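PDB 1RVK: isomerase/lactonizing enzyme from Agrobacterium tumefaciens, which is of unknown function but, as a magnesium-binding enolase-superfamily member, probably abstracts a proton alpha to a carboxylate and stabilises the resulting enolate. Local coordinates for residues A[2-7]-A[39-44]. Residues are numbered along the deposited sequence; the frame is centred on the assembly and turned at random.
Sequences IITDVE and TVRTED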
# COMPACT_ATOMS: atom_id res chain seq x y z
N ILE A 2 9.53 27.37 10.02
CA ILE A 2 8.26 27.76 9.43
C ILE A 2 8.18 27.43 7.95
O ILE A 2 9.13 27.65 7.20
CB ILE A 2 8.02 29.28 9.61
CG1 ILE A 2 7.95 29.63 11.10
CG2 ILE A 2 6.73 29.70 8.92
CD1 ILE A 2 6.80 28.96 11.84
N ILE A 3 7.04 26.89 7.53
CA ILE A 3 6.82 26.53 6.13
C ILE A 3 6.62 27.78 5.28
O ILE A 3 5.78 28.63 5.60
CB ILE A 3 5.57 25.63 5.99
CG1 ILE A 3 5.80 24.31 6.74
CG2 ILE A 3 5.26 25.38 4.51
CD1 ILE A 3 4.58 23.40 6.79
N THR A 4 7.38 27.89 4.20
CA THR A 4 7.28 29.05 3.32
C THR A 4 6.73 28.72 1.94
O THR A 4 6.19 29.60 1.26
CB THR A 4 8.64 29.75 3.14
OG1 THR A 4 9.60 28.81 2.64
CG2 THR A 4 9.13 30.31 4.47
N ASP A 5 6.86 27.47 1.52
CA ASP A 5 6.38 27.07 0.19
C ASP A 5 5.85 25.65 0.12
O ASP A 5 6.32 24.76 0.82
CB ASP A 5 7.52 27.19 -0.83
CG ASP A 5 8.12 28.58 -0.89
OD1 ASP A 5 7.51 29.46 -1.52
OD2 ASP A 5 9.20 28.78 -0.30
N VAL A 6 4.85 25.46 -0.75
CA VAL A 6 4.26 24.14 -1.01
C VAL A 6 4.21 24.11 -2.53
O VAL A 6 3.50 24.89 -3.16
CB VAL A 6 2.83 24.02 -0.45
CG1 VAL A 6 2.26 22.65 -0.81
CG2 VAL A 6 2.84 24.20 1.05
N GLU A 7 4.99 23.21 -3.14
CA GLU A 7 5.04 23.13 -4.59
C GLU A 7 4.80 21.74 -5.15
O GLU A 7 5.13 20.74 -4.51
CB GLU A 7 6.41 23.63 -5.07
CG GLU A 7 6.88 24.88 -4.34
CD GLU A 7 8.32 25.25 -4.67
OE1 GLU A 7 9.16 24.33 -4.78
OE2 GLU A 7 8.61 26.45 -4.80
N THR A 39 6.45 19.06 -2.77
CA THR A 39 7.58 19.52 -1.98
C THR A 39 7.15 20.59 -0.98
O THR A 39 6.43 21.53 -1.33
CB THR A 39 8.70 20.13 -2.86
OG1 THR A 39 9.31 19.10 -3.66
CG2 THR A 39 9.78 20.78 -2.00
N VAL A 40 7.56 20.44 0.27
CA VAL A 40 7.26 21.40 1.32
C VAL A 40 8.60 22.01 1.73
O VAL A 40 9.54 21.28 2.05
CB VAL A 40 6.60 20.73 2.54
CG1 VAL A 40 6.32 21.77 3.63
CG2 VAL A 40 5.31 20.03 2.12
N ARG A 41 8.69 23.34 1.72
CA ARG A 41 9.94 24.01 2.08
C ARG A 41 9.76 24.98 3.25
O ARG A 41 8.72 25.61 3.39
CB ARG A 41 10.49 24.77 0.87
CG ARG A 41 11.82 25.47 1.12
CD ARG A 41 12.29 26.28 -0.10
NE ARG A 41 12.36 25.47 -1.30
CZ ARG A 41 11.46 25.49 -2.28
NH1 ARG A 41 10.40 26.29 -2.20
NH2 ARG A 41 11.60 24.69 -3.33
N THR A 42 10.80 25.09 4.07
CA THR A 42 10.77 25.98 5.23
C THR A 42 11.68 27.20 5.02
O THR A 42 12.42 27.27 4.03
CB THR A 42 11.21 25.24 6.51
OG1 THR A 42 12.47 24.60 6.28
CG2 THR A 42 10.18 24.19 6.89
N GLU A 43 11.63 28.14 5.95
CA GLU A 43 12.42 29.37 5.88
C GLU A 43 13.91 29.13 5.62
O GLU A 43 14.52 29.85 4.83
CB GLU A 43 12.29 30.16 7.18
CG GLU A 43 10.88 30.49 7.59
CD GLU A 43 10.81 31.10 8.99
OE1 GLU A 43 11.26 30.43 9.95
OE2 GLU A 43 10.31 32.24 9.11
N ASP A 44 14.47 28.14 6.29
CA ASP A 44 15.90 27.84 6.14
C ASP A 44 16.25 27.07 4.87
O ASP A 44 17.41 26.69 4.67
CB ASP A 44 16.39 27.07 7.37
CG ASP A 44 15.73 25.71 7.52
OD1 ASP A 44 16.08 24.99 8.47
OD2 ASP A 44 14.86 25.37 6.69
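R41 reaches across the strand pair to E7, where its two terminal nitrogens each take one carboxylate oxygen, NH2 bonding E7 OE1 at 2.9 Å and NH1 bonding E7 OE2 at 3.2 Å. The carboxylate lies at the guanidinium edge but is turned steeply, the two planes 72° apart, so both nitrogens meet its oxygens from above the carboxylate plane. With CG anti to the backbone N (chi1 -178°), the R41 chain runs out extended and then bends at chi3, bringing NH1 within 3.3 Å of D5 CB. NH1 also makes a weak, long bond to D5 OD2, and T4 OG1 donates to D5 OD2 at 3.0 Å from above the D5 carboxylate plane. E47 takes R41 NE and R9 pairs with E7 OE1, so the charge network continues past the two segments.

The backbone pairing puts D5, E7 and R41 on the same face. E7 and T39 form a hydrogen-bonded antiparallel pair, and R41 N donates to D5 O almost linearly (173° at the hydrogen). R41 O then accepts from both T4 N, at 2.8 Å, and D5 N, at 3.2 Å; two residues facing one define a classic beta bulge. Beyond it the register is shifted by one, I3 pairs with T42, and E43 N closes the end on I2 O.

On the other face of the sheet, I3 CG2 packs against V40 CG1 at 3.9 Å. V6 and I3 rest on helix 59-70 and V40 on helix 98-116, whose L111 T42 also touches. The salt-bridged face is thus separated from the buried apolar side chains of I3, V6 and V40. Strands 3-15 and 30-42, with 47-52 beyond, form the three-stranded antiparallel meander backed by helices that characterises the N-terminal capping domain of the enolase superfamily.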